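Local coordinates for protein probable translation initiation factor eIF-2B subunit beta (Schizosaccharomyces pombe, PDB 5B04) that forms part of eIF2B, the complex that catalyses exchange of GDP for GTP on the gamma subunit of the translation initiation factor eIF2, at residues C[44-49]-C[178-183]; C[81-86]-C[321-326]; C[192-197]-C[217-222]; C[235-240]-C[260-265]; C[272-277]-C[307-312]. All blocks are in the same frame, centred on the assembly; numbering follows the deposited sequence.

Contact 1 of 5, residues C[44-49]-C[178-183]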
# COMPACT_ATOMS: atom_id res chain seq x y z
N VAL C 44 9.25 43.76 13.03
CA VAL C 44 10.47 44.54 12.89
C VAL C 44 10.43 45.36 11.60
O VAL C 44 10.78 46.54 11.60
CB VAL C 44 11.73 43.65 12.91
CG1 VAL C 44 12.94 44.40 12.38
CG2 VAL C 44 11.99 43.13 14.32
N MET C 45 9.97 44.73 10.52
CA MET C 45 9.84 45.42 9.24
C MET C 45 8.84 46.57 9.32
O MET C 45 8.98 47.56 8.61
CB MET C 45 9.40 44.44 8.15
CG MET C 45 10.50 43.50 7.67
SD MET C 45 11.99 44.38 7.13
CE MET C 45 13.04 44.16 8.56
N ARG C 46 7.85 46.43 10.20
CA ARG C 46 6.84 47.47 10.35
C ARG C 46 7.43 48.73 10.95
O ARG C 46 7.14 49.84 10.50
CB ARG C 46 5.67 46.96 11.20
CG ARG C 46 4.47 47.89 11.21
CD ARG C 46 3.37 47.35 12.09
NE ARG C 46 3.83 47.13 13.46
CZ ARG C 46 3.12 46.53 14.40
NH1 ARG C 46 1.90 46.06 14.12
NH2 ARG C 46 3.62 46.38 15.62
N GLN C 47 8.26 48.57 11.98
CA GLN C 47 8.91 49.73 12.60
C GLN C 47 10.08 50.22 11.75
O GLN C 47 10.56 51.34 11.93
CB GLN C 47 9.38 49.40 14.02
CG GLN C 47 8.39 49.80 15.10
CD GLN C 47 9.05 50.45 16.30
OE1 GLN C 47 10.15 50.99 16.20
NE2 GLN C 47 8.37 50.42 17.44
N VAL C 48 10.53 49.39 10.82
CA VAL C 48 11.53 49.81 9.85
C VAL C 48 10.89 50.76 8.84
O VAL C 48 11.39 51.86 8.62
CB VAL C 48 12.16 48.61 9.11
CG1 VAL C 48 12.83 49.07 7.82
CG2 VAL C 48 13.16 47.91 10.00
N ILE C 49 9.78 50.33 8.26
CA ILE C 49 9.00 51.16 7.35
C ILE C 49 8.50 52.40 8.09
O ILE C 49 8.44 53.50 7.52
CB ILE C 49 7.80 50.38 6.77
CG1 ILE C 49 8.27 49.14 6.00
CG2 ILE C 49 6.96 51.27 5.85
CD1 ILE C 49 9.14 49.45 4.80
N VAL C 178 -0.19 52.58 3.30
CA VAL C 178 -0.60 51.34 2.64
C VAL C 178 0.40 50.22 2.89
O VAL C 178 0.01 49.06 3.04
CB VAL C 178 -0.80 51.55 1.11
CG1 VAL C 178 0.42 52.17 0.46
CG2 VAL C 178 -1.16 50.23 0.42
N ILE C 179 1.69 50.55 2.97
CA ILE C 179 2.72 49.55 3.23
C ILE C 179 2.55 48.95 4.63
O ILE C 179 2.58 47.73 4.79
CB ILE C 179 4.14 50.13 3.10
CG1 ILE C 179 4.37 50.66 1.69
CG2 ILE C 179 5.18 49.07 3.44
CD1 ILE C 179 4.07 49.67 0.59
N ILE C 180 2.36 49.81 5.62
CA ILE C 180 2.12 49.36 6.99
C ILE C 180 0.80 48.58 7.06
O ILE C 180 0.69 47.60 7.79
CB ILE C 180 2.09 50.54 7.99
CG1 ILE C 180 3.47 51.20 8.06
CG2 ILE C 180 1.66 50.07 9.37
CD1 ILE C 180 3.60 52.24 9.15
N SER C 181 -0.18 49.03 6.29
CA SER C 181 -1.47 48.35 6.21
C SER C 181 -1.29 46.90 5.77
O SER C 181 -1.68 45.98 6.49
CB SER C 181 -2.41 49.08 5.24
OG SER C 181 -3.58 48.32 5.00
N GLY C 182 -0.70 46.71 4.60
CA GLY C 182 -0.47 45.39 4.06
C GLY C 182 0.39 44.51 4.95
O GLY C 182 0.20 43.29 5.00
N ILE C 183 1.35 45.12 5.64
CA ILE C 183 2.19 44.40 6.58
C ILE C 183 1.37 43.90 7.77
O ILE C 183 1.47 42.74 8.16
CB ILE C 183 3.36 45.27 7.09
CG1 ILE C 183 4.42 45.43 6.00
CG2 ILE C 183 3.99 44.66 8.33
CD1 ILE C 183 5.61 46.26 6.42

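Contact 2 of 5, residues C[81-86]-C[321-326]. With PO4 (phosphate ion), chain M.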
# COMPACT_ATOMS: atom_id res chain seq x y z
N CYS C 81 11.54 33.90 7.63
CA CYS C 81 12.01 35.28 7.69
C CYS C 81 12.10 35.88 6.30
O CYS C 81 11.48 36.91 6.01
CB CYS C 81 13.37 35.35 8.38
SG CYS C 81 14.06 37.02 8.50
N GLY C 82 12.89 35.24 5.44
CA GLY C 82 13.08 35.70 4.08
C GLY C 82 11.79 35.77 3.29
O GLY C 82 11.63 36.64 2.43
N ASN C 83 10.87 34.86 3.58
CA ASN C 83 9.58 34.84 2.91
C ASN C 83 8.76 36.09 3.21
O ASN C 83 8.15 36.67 2.31
CB ASN C 83 8.78 33.60 3.32
CG ASN C 83 9.41 32.32 2.80
OD1 ASN C 83 10.23 32.34 1.88
ND2 ASN C 83 9.02 31.19 3.38
N ILE C 84 8.75 36.50 4.47
CA ILE C 84 8.06 37.72 4.88
C ILE C 84 8.66 38.93 4.18
O ILE C 84 7.94 39.83 3.73
CB ILE C 84 8.12 37.92 6.41
CG1 ILE C 84 7.38 36.79 7.12
CG2 ILE C 84 7.53 39.26 6.80
CD1 ILE C 84 5.94 36.62 6.67
N ILE C 85 9.99 38.95 4.07
CA ILE C 85 10.70 40.02 3.37
C ILE C 85 10.24 40.11 1.92
O ILE C 85 9.95 41.19 1.41
CB ILE C 85 12.22 39.81 3.41
CG1 ILE C 85 12.72 39.70 4.86
CG2 ILE C 85 12.94 40.95 2.69
CD1 ILE C 85 12.50 40.95 5.67
N ARG C 86 10.18 38.95 1.26
CA ARG C 86 9.79 38.89 -0.15
C ARG C 86 8.35 39.34 -0.36
O ARG C 86 8.02 39.93 -1.40
CB ARG C 86 9.98 37.47 -0.69
CG ARG C 86 11.42 37.00 -0.73
CD ARG C 86 11.53 35.58 -1.26
NE ARG C 86 12.90 35.10 -1.27
CZ ARG C 86 13.44 34.37 -0.29
NH1 ARG C 86 12.71 34.04 0.77
NH2 ARG C 86 14.70 33.97 -0.38
N LYS C 321 5.57 29.18 4.79
CA LYS C 321 6.72 28.29 4.92
C LYS C 321 7.25 27.89 3.55
O LYS C 321 8.17 27.08 3.44
CB LYS C 321 6.36 27.04 5.72
CG LYS C 321 5.91 27.31 7.14
CD LYS C 321 5.64 26.00 7.88
CE LYS C 321 5.04 26.24 9.25
NZ LYS C 321 4.72 24.96 9.94
N LEU C 322 6.67 28.46 2.50
CA LEU C 322 7.08 28.16 1.13
C LEU C 322 8.18 29.13 0.67
O LEU C 322 7.91 30.29 0.36
CB LEU C 322 5.88 28.22 0.19
CG LEU C 322 6.09 27.74 -1.25
CD1 LEU C 322 6.67 26.33 -1.27
CD2 LEU C 322 4.78 27.79 -2.02
N SER C 323 9.41 28.63 0.63
CA SER C 323 10.56 29.45 0.26
C SER C 323 11.05 29.09 -1.14
O SER C 323 11.06 27.92 -1.52
CB SER C 323 11.69 29.29 1.28
OG SER C 323 12.79 30.12 0.97
N PRO C 324 11.47 30.11 -1.92
CA PRO C 324 11.91 29.89 -3.30
C PRO C 324 13.34 29.36 -3.43
O PRO C 324 13.72 28.95 -4.53
CB PRO C 324 11.81 31.29 -3.91
CG PRO C 324 12.03 32.21 -2.77
CD PRO C 324 11.41 31.54 -1.58
N VAL C 325 14.11 29.36 -2.35
CA VAL C 325 15.50 28.92 -2.40
C VAL C 325 15.60 27.46 -2.85
O VAL C 325 14.82 26.61 -2.41
CB VAL C 325 16.21 29.09 -1.04
CG1 VAL C 325 16.49 30.56 -0.77
CG2 VAL C 325 15.39 28.48 0.07
N TYR C 326 16.56 27.18 -3.73
CA TYR C 326 16.74 25.83 -4.24
C TYR C 326 17.77 25.06 -3.42
O TYR C 326 18.88 25.54 -3.19
CB TYR C 326 17.16 25.86 -5.71
CG TYR C 326 17.10 24.50 -6.37
CD1 TYR C 326 15.92 24.03 -6.93
CD2 TYR C 326 18.23 23.69 -6.44
CE1 TYR C 326 15.86 22.79 -7.53
CE2 TYR C 326 18.18 22.44 -7.04
CZ TYR C 326 16.99 22.00 -7.58
OH TYR C 326 16.93 20.76 -8.19
P PO4 M . 3.73 23.84 12.91
O1 PO4 M . 3.65 25.15 12.17
O2 PO4 M . 5.01 23.14 12.55
O3 PO4 M . 2.55 22.98 12.53
O4 PO4 M . 3.70 24.10 14.40

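Contact 3 of 5, residues C[192-197]-C[217-222]. With PO4 (phosphate ion), chain M.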
# COMPACT_ATOMS: atom_id res chain seq x y z
N LYS C 192 -4.41 33.33 11.12
CA LYS C 192 -5.58 32.58 10.68
C LYS C 192 -5.24 31.26 10.00
O LYS C 192 -6.13 30.58 9.49
CB LYS C 192 -6.42 33.43 9.71
CG LYS C 192 -6.23 34.92 9.84
CD LYS C 192 -7.47 35.60 10.41
CE LYS C 192 -7.33 37.11 10.37
NZ LYS C 192 -8.44 37.79 11.10
N ILE C 193 -3.96 30.89 10.00
CA ILE C 193 -3.52 29.70 9.28
C ILE C 193 -4.19 28.43 9.79
O ILE C 193 -4.75 27.67 9.00
CB ILE C 193 -1.98 29.52 9.35
CG1 ILE C 193 -1.46 29.71 10.78
CG2 ILE C 193 -1.29 30.51 8.42
CD1 ILE C 193 -0.00 29.35 10.95
N ASN C 194 -4.16 28.21 11.10
CA ASN C 194 -4.78 27.02 11.69
C ASN C 194 -6.28 26.98 11.47
O ASN C 194 -6.85 25.92 11.19
CB ASN C 194 -4.48 26.96 13.19
CG ASN C 194 -3.05 26.56 13.49
OD1 ASN C 194 -2.20 26.53 12.60
ND2 ASN C 194 -2.78 26.25 14.75
N THR C 195 -6.92 28.14 11.57
CA THR C 195 -8.37 28.25 11.51
C THR C 195 -8.96 27.73 10.20
O THR C 195 -9.94 26.98 10.21
CB THR C 195 -8.82 29.71 11.72
OG1 THR C 195 -8.28 30.21 12.94
CG2 THR C 195 -10.34 29.80 11.77
N ASP C 196 -8.37 28.12 9.08
CA ASP C 196 -8.91 27.74 7.78
C ASP C 196 -8.17 26.56 7.14
O ASP C 196 -8.42 26.21 5.99
CB ASP C 196 -8.90 28.94 6.83
CG ASP C 196 -7.62 29.74 6.90
OD1 ASP C 196 -6.54 29.14 7.07
OD2 ASP C 196 -7.69 30.99 6.80
N ILE C 197 -7.25 25.96 7.90
CA ILE C 197 -6.60 24.73 7.46
C ILE C 197 -7.31 23.53 8.06
O ILE C 197 -7.59 22.54 7.38
CB ILE C 197 -5.10 24.70 7.84
CG1 ILE C 197 -4.26 25.40 6.78
CG2 ILE C 197 -4.61 23.26 8.00
CD1 ILE C 197 -2.77 25.30 7.01
N SER C 217 3.15 19.20 15.76
CA SER C 217 2.79 20.24 14.82
C SER C 217 1.45 20.84 15.20
O SER C 217 0.42 20.16 15.14
CB SER C 217 2.76 19.69 13.39
OG SER C 217 2.27 20.67 12.48
N LYS C 218 1.46 22.11 15.59
CA LYS C 218 0.24 22.80 16.00
C LYS C 218 -0.77 22.84 14.86
O LYS C 218 -1.98 22.81 15.08
CB LYS C 218 0.56 24.22 16.47
CG LYS C 218 1.55 24.28 17.63
CD LYS C 218 0.97 23.70 18.91
CE LYS C 218 -0.15 24.57 19.45
NZ LYS C 218 -0.71 24.03 20.72
N THR C 219 -0.27 22.90 13.63
CA THR C 219 -1.12 22.87 12.45
C THR C 219 -1.78 21.50 12.30
O THR C 219 -2.99 21.40 12.09
CB THR C 219 -0.34 23.19 11.17
OG1 THR C 219 0.27 24.49 11.29
CG2 THR C 219 -1.26 23.18 9.95
N VAL C 220 -0.97 20.44 12.41
CA VAL C 220 -1.48 19.08 12.32
C VAL C 220 -2.43 18.78 13.47
O VAL C 220 -3.49 18.17 13.28
CB VAL C 220 -0.32 18.05 12.32
CG1 VAL C 220 -0.85 16.64 12.56
CG2 VAL C 220 0.45 18.12 11.02
N GLU C 221 -2.06 19.21 14.68
CA GLU C 221 -2.89 19.00 15.86
C GLU C 221 -4.26 19.63 15.68
O GLU C 221 -5.28 19.02 16.02
CB GLU C 221 -2.20 19.56 17.10
CG GLU C 221 -2.98 19.32 18.39
CD GLU C 221 -2.26 19.87 19.61
OE1 GLU C 221 -1.06 20.19 19.51
OE2 GLU C 221 -2.90 19.97 20.68
N ALA C 222 -4.29 20.85 15.15
CA ALA C 222 -5.55 21.54 14.88
C ALA C 222 -6.36 20.77 13.84
O ALA C 222 -7.57 20.60 13.98
CB ALA C 222 -5.29 22.96 14.40
P PO4 M . 3.73 23.84 12.91
O1 PO4 M . 3.65 25.15 12.17
O2 PO4 M . 5.01 23.14 12.55
O3 PO4 M . 2.55 22.98 12.53
O4 PO4 M . 3.70 24.10 14.40

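Contact 4 of 5, residues C[235-240]-C[260-265]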
# COMPACT_ATOMS: atom_id res chain seq x y z
N VAL C 235 -5.05 7.87 15.88
CA VAL C 235 -3.80 8.50 15.47
C VAL C 235 -2.61 7.87 16.16
O VAL C 235 -2.57 7.76 17.39
CB VAL C 235 -3.81 10.02 15.77
CG1 VAL C 235 -2.41 10.60 15.63
CG2 VAL C 235 -4.78 10.74 14.84
N ILE C 236 -1.63 7.43 15.37
CA ILE C 236 -0.37 6.95 15.91
C ILE C 236 0.65 8.08 15.88
O ILE C 236 1.00 8.58 14.82
CB ILE C 236 0.16 5.74 15.13
CG1 ILE C 236 -0.85 4.59 15.17
CG2 ILE C 236 1.50 5.29 15.71
CD1 ILE C 236 -0.37 3.34 14.46
N VAL C 237 1.12 8.48 17.06
CA VAL C 237 2.10 9.56 17.15
C VAL C 237 3.50 9.01 17.39
O VAL C 237 3.80 8.50 18.47
CB VAL C 237 1.75 10.55 18.28
CG1 VAL C 237 2.84 11.61 18.40
CG2 VAL C 237 0.40 11.19 18.02
N ALA C 238 4.35 9.12 16.38
CA ALA C 238 5.75 8.78 16.53
C ALA C 238 6.47 9.94 17.20
O ALA C 238 6.47 11.05 16.67
CB ALA C 238 6.38 8.44 15.19
N GLU C 239 7.07 9.68 18.36
CA GLU C 239 7.86 10.70 19.05
C GLU C 239 8.98 11.17 18.14
O GLU C 239 9.54 10.39 17.37
CB GLU C 239 8.42 10.15 20.36
CG GLU C 239 9.27 8.91 20.18
CD GLU C 239 10.10 8.58 21.41
OE1 GLU C 239 9.64 8.85 22.53
OE2 GLU C 239 11.22 8.06 21.23
N GLY C 240 9.32 12.45 18.22
CA GLY C 240 10.36 13.01 17.38
C GLY C 240 11.71 12.98 18.06
O GLY C 240 12.43 13.98 18.06
N ILE C 260 -9.55 11.11 20.62
CA ILE C 260 -8.90 10.38 19.53
C ILE C 260 -8.11 9.20 20.08
O ILE C 260 -7.31 9.37 21.01
CB ILE C 260 -7.95 11.28 18.72
CG1 ILE C 260 -8.69 12.51 18.19
CG2 ILE C 260 -7.32 10.50 17.58
CD1 ILE C 260 -7.81 13.44 17.38
N ASP C 261 -8.33 8.02 19.51
CA ASP C 261 -7.57 6.84 19.90
C ASP C 261 -6.10 7.04 19.58
O ASP C 261 -5.65 6.79 18.46
CB ASP C 261 -8.12 5.60 19.19
CG ASP C 261 -7.63 4.30 19.82
OD1 ASP C 261 -6.41 4.14 20.00
OD2 ASP C 261 -8.48 3.44 20.14
N THR C 262 -5.34 7.51 20.57
CA THR C 262 -3.95 7.87 20.37
C THR C 262 -2.99 6.79 20.85
O THR C 262 -3.11 6.30 21.98
CB THR C 262 -3.61 9.19 21.09
OG1 THR C 262 -4.34 10.27 20.49
CG2 THR C 262 -2.12 9.49 20.99
N THR C 263 -2.05 6.41 19.99
CA THR C 263 -0.99 5.49 20.36
C THR C 263 0.37 6.17 20.22
O THR C 263 0.65 6.81 19.21
CB THR C 263 -1.02 4.21 19.50
OG1 THR C 263 -2.31 3.60 19.58
CG2 THR C 263 0.03 3.22 19.99
N VAL C 264 1.20 6.05 21.25
CA VAL C 264 2.53 6.63 21.24
C VAL C 264 3.59 5.56 20.98
O VAL C 264 3.71 4.61 21.76
CB VAL C 264 2.85 7.36 22.56
CG1 VAL C 264 4.29 7.85 22.56
CG2 VAL C 264 1.88 8.50 22.78
N ILE C 265 4.34 5.71 19.90
CA ILE C 265 5.35 4.72 19.53
C ILE C 265 6.74 5.34 19.40
O ILE C 265 6.89 6.54 19.17
CB ILE C 265 5.00 4.04 18.19
CG1 ILE C 265 5.05 5.05 17.04
CG2 ILE C 265 3.64 3.37 18.27
CD1 ILE C 265 5.01 4.42 15.67

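Contact 5 of 5, residues C[272-277]-C[307-312]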
# COMPACT_ATOMS: atom_id res chain seq x y z
N ALA C 272 6.90 -1.00 11.39
CA ALA C 272 6.16 -2.16 11.86
C ALA C 272 4.64 -1.97 11.80
O ALA C 272 3.90 -2.93 11.60
CB ALA C 272 6.58 -2.50 13.29
N ILE C 273 4.19 -0.73 11.97
CA ILE C 273 2.75 -0.46 12.04
C ILE C 273 2.21 0.18 10.77
O ILE C 273 1.01 0.47 10.68
CB ILE C 273 2.42 0.45 13.25
CG1 ILE C 273 3.38 1.64 13.31
CG2 ILE C 273 2.52 -0.34 14.54
CD1 ILE C 273 2.87 2.89 12.60
N MET C 274 3.08 0.39 9.79
CA MET C 274 2.71 1.07 8.56
C MET C 274 1.64 0.32 7.76
O MET C 274 0.87 0.92 7.02
CB MET C 274 3.94 1.28 7.68
CG MET C 274 3.80 2.41 6.67
SD MET C 274 3.86 4.03 7.46
CE MET C 274 2.31 4.71 6.90
N SER C 275 1.60 -1.00 7.94
CA SER C 275 0.69 -1.85 7.17
C SER C 275 -0.78 -1.61 7.50
O SER C 275 -1.66 -1.94 6.71
CB SER C 275 1.04 -3.32 7.40
OG SER C 275 0.91 -3.68 8.76
N ARG C 276 -1.04 -1.05 8.68
CA ARG C 276 -2.41 -0.78 9.10
C ARG C 276 -2.70 0.71 9.15
O ARG C 276 -3.66 1.15 9.78
CB ARG C 276 -2.68 -1.41 10.47
CG ARG C 276 -2.26 -2.87 10.58
CD ARG C 276 -3.14 -3.79 9.74
NE ARG C 276 -4.17 -4.45 10.55
CZ ARG C 276 -5.45 -4.09 10.56
NH1 ARG C 276 -5.87 -3.09 9.80
NH2 ARG C 276 -6.31 -4.75 11.32
N VAL C 277 -1.87 1.50 8.47
CA VAL C 277 -2.05 2.94 8.43
C VAL C 277 -2.64 3.38 7.10
O VAL C 277 -2.15 3.01 6.03
CB VAL C 277 -0.71 3.69 8.65
CG1 VAL C 277 -0.92 5.19 8.50
CG2 VAL C 277 -0.14 3.36 10.02
N ARG C 307 6.03 5.13 1.48
CA ARG C 307 6.16 4.82 0.06
C ARG C 307 6.21 3.31 -0.15
O ARG C 307 5.66 2.78 -1.12
CB ARG C 307 7.41 5.47 -0.53
CG ARG C 307 7.64 5.20 -2.01
CD ARG C 307 6.52 5.78 -2.86
NE ARG C 307 6.20 7.15 -2.48
CZ ARG C 307 5.37 7.94 -3.16
NH1 ARG C 307 4.78 7.49 -4.26
NH2 ARG C 307 5.14 9.18 -2.74
N HIS C 308 6.87 2.62 0.77
CA HIS C 308 7.05 1.18 0.69
C HIS C 308 5.73 0.44 0.87
O HIS C 308 5.50 -0.60 0.25
CB HIS C 308 8.06 0.71 1.74
CG HIS C 308 8.55 -0.68 1.53
ND1 HIS C 308 8.12 -1.74 2.30
CD2 HIS C 308 9.45 -1.19 0.66
CE1 HIS C 308 8.73 -2.85 1.90
NE2 HIS C 308 9.54 -2.54 0.90
N HIS C 309 4.87 0.97 1.72
CA HIS C 309 3.58 0.36 2.00
C HIS C 309 2.47 0.99 1.17
O HIS C 309 1.29 0.73 1.40
CB HIS C 309 3.24 0.47 3.49
CG HIS C 309 4.16 -0.30 4.38
ND1 HIS C 309 3.71 -1.21 5.31
CD2 HIS C 309 5.51 -0.30 4.49
CE1 HIS C 309 4.73 -1.74 5.95
NE2 HIS C 309 5.84 -1.21 5.47
N ALA C 310 2.86 1.82 0.21
CA ALA C 310 1.93 2.53 -0.67
C ALA C 310 0.92 3.36 0.12
O ALA C 310 -0.26 3.43 -0.24
CB ALA C 310 1.21 1.55 -1.58
N THR C 311 1.38 3.99 1.20
CA THR C 311 0.53 4.84 2.02
C THR C 311 0.73 6.31 1.67
O THR C 311 1.86 6.79 1.63
CB THR C 311 0.80 4.62 3.52
OG1 THR C 311 0.59 3.25 3.86
CG2 THR C 311 -0.12 5.49 4.37
N PRO C 312 -0.37 7.03 1.41
CA PRO C 312 -0.34 8.45 1.06
C PRO C 312 0.31 9.33 2.13
O PRO C 312 0.08 9.13 3.32
CB PRO C 312 -1.83 8.81 0.91
CG PRO C 312 -2.49 7.52 0.58
CD PRO C 312 -1.74 6.48 1.35

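Contact 1 of 5, residues C[44-49]-C[178-183]
R46 meets I180 and I183 through its aliphatic stem, and its guanidinium, the flat group on this side of the pair, lays neither face nor edge on residues 178-183. R46 CG lies 4.0 Å from I180 CG2, the two side chains crossing at about a right angle, while R46 CB lies 4.0 Å from I183 CG2. The stem leaves with CG anti to the backbone N (chi1 -170°) and bends at chi3, and the head group reaches Q184 by a weak hydrogen bond from NH1 to OE1. The more deeply buried part is wholly apolar. I49 sends two branches across: its CG2 methyl meets I179 CG2 at 3.7 Å and I180 CG1 at 4.1 Å, whereas its CG1 approaches I183 CD1 at 3.9 Å. I183 thus touches R46 with one branch and I49 with the other. M45 contributes mainly through its backbone O, 4.2 Å from I183 CD1; its side chain turns to I88, V67 and L71. On the buried side of the pair I49 leans on L60 and V64 of helix 57-74, and I179 on L91 and I92 of helix 79-102. With the segment axes 9.9 Å apart and 174° between their directions, this is an antiparallel helix pair within an alpha-helical bundle, sealed by isoleucine branches inside and by an arginine stem toward the surface.

Contact 2 of 5, residues C[81-86]-C[321-326]
N83 and R86, one helical turn apart, both face the loop 321-326, and the close fit lies around them. The guanidinium of R86 has P324 CG over one of its faces, offset toward the rim, R86 NE being 3.4 Å from P324 CG; V325 CG1 adds a lighter, oblique touch at the rim, 3.9 Å from R86 NH2. An arginine chain extended from CG to NE (chi2 179°) carries the group this far, and its rotation is fixed by NE bonding to D396 O and NH2 to T397 O, so the proline ring packs on a plane already held by the C-terminal tail. N83 uses its amide differently. N83 OD1 lies 3.3 Å from S323 CA and 3.4 Å from S323 CB, while ND2 gives its hydrogen bond to Y320 O, just before the loop segment. L322 O, though close to that amide, instead accepts from Y392 OH. The looser side is toward K321, which is partly exposed and turns its CB away from the helix; its straight chain brings NZ to T284 O and beside a phosphate ion. Helix 79-102 is flanked here by helix 34-51, on which C81 and I84 pack, while L322 and P324 rest on helix 384-391; the loop, which follows strand 313-316, packs between helix 79-102 and helix 384-391 and pairs through its backbone with I287 and G289.

Contact 3 of 5, residues C[192-197]-C[217-222]
Oxygen O3 of a bound phosphate is gripped twice by T219, the residue on which N194 leans: the backbone donates over 3.0 Å from T219 N to O3, and T219 OG1 donates over 3.0 Å to the same oxygen. S217 OG also lies against O3, but too close for its length to be relied on. A second phosphate oxygen, O4, accepts from K218 N at 3.2 Å, and K321 NZ approaches the ion from the distant loop. S217 caps the helix as well: V220 N donates to S217 OG in a nearly straight bond of 168°. The hydroxyl of T219 is directed to the ion because OG1 stands anti to the carbonyl carbon (chi1 -58°), which leaves its methyl, anti to the backbone N, facing the weakly bonded helix 193-197. There T219 CG2 meets I197 CG2 at 3.9 Å, the side chains crossing at about a right angle. N194 lies alongside the first turn without hydrogen-bonding to it: N194 OD1 is 3.5 Å from T219 OG1, N194 ND2 is 3.5 Å from K218 O, and the amide also touches the methyl of A222. The short segments run at 35° to each other. Backbone N-H groups and hydroxyls at the start of a helix form a classic anion site, and the helix dipole would probably favour the negative charge. The ion probably came from the crystallisation liquor, so the chemistry implies a pocket able to hold a phosphate, without establishing a natural ligand.

Contact 4 of 5, residues C[235-240]-C[260-265]
Residues 235-238 and 261-265 run as adjacent parallel strands, V235 in register with T262 and A238 with I265, joined by five staggered backbone bonds in which V235 pairs with D261 O and T263 N, V237 with T263 O (2.8 Å from V237 N) and I265 N, and E239 N with I265 O. On the face of I236, A238, T263 and I265, I265 lies across the neighbouring strand: its CD1 is 3.6 Å from I236 CG2, and its CG1 is 4.1 Å from A238 CB. That placement follows from chi1 of 65°, which sets CG1 between the backbone N and the carbonyl carbon. The other face holds V235, V237, T262 and V264, on the side of helix 245-257. V235 CG2 meets I260 CG2 at 3.7 Å, just before strand 261-265, and T262 turns its hydroxyl back to I260 O, 3.1 Å from T262 OG1, so this buried polar atom is satisfied by the residue just before its strand. E239 lays CG against I265 O, 3.5 Å away, while its carboxylate reaches H249 and forms a salt bridge with R302 of the delta subunit. The strands belong to a beta-alpha-beta unit with helix 245-257, and their largely apolar faces are buried. The chemistry implies that strand 261-265 uses backbone bonding on both sides, once within the chain and once with a parallel strand of the delta subunit.

Contact 5 of 5, residues C[272-277]-C[307-312]
The aromatic part of the contact is a CH-pi interaction between M274 and H309: M274 CB sits over one face of the imidazole, 3.5 Å from the centroid of the H309 ring and only 12° off its normal. M274 CG follows across the same ring, 3.6 Å from H309 CG. At the ring's edge, in its plane, is S275 CB, 4.0 Å from H309 ND1; F271 meets the ring edge-to-face. Apolar packing takes over beyond the sulfur. With CG anti to the backbone N (chi1 -158°) and bends at chi2 and chi3, M274 swings its CE methyl to 3.6 Å from T311 CG2. V277 CG1 adds a looser touch on T311 CG2, at 4.2 Å. Polar atoms only pass close: S275 N approaches H309 ND1 at a poor angle. In the backbone of the second segment, A310, at positive phi, is the C-prime residue of a Schellman motif that ends helix 299-308, after which T311 points toward 272-277. This contact therefore joins the turn after helix 270-273 to that helix end, beside strand 210-214, whose L212 receives M274 and V277, and in a region where delta chains and a second beta subunit also pack.

Contact 1 lies in the helical part of the chain, contacts 4 and 5 at the far side around the parallel part of the mixed sheet, and contacts 2 and 3 between. Contacts 1, 4 and 5 are buried, contacts 2 and 3 partly so. Contacts 1 and 2 share helix packing, M45 SD touching I85 CD1, yet one is largely isoleucine and the other rests on an amide and a guanidinium. Contacts 2 and 3 do not touch but approach one phosphate, with lysine and a helix start respectively. Contacts 4 and 5 meet through I273, which packs on I236 and I265. Backbone bonding dominates contact 4 alone; contacts 1 and 3 have no other chain at their segments, while 4 and 5 border the delta subunit.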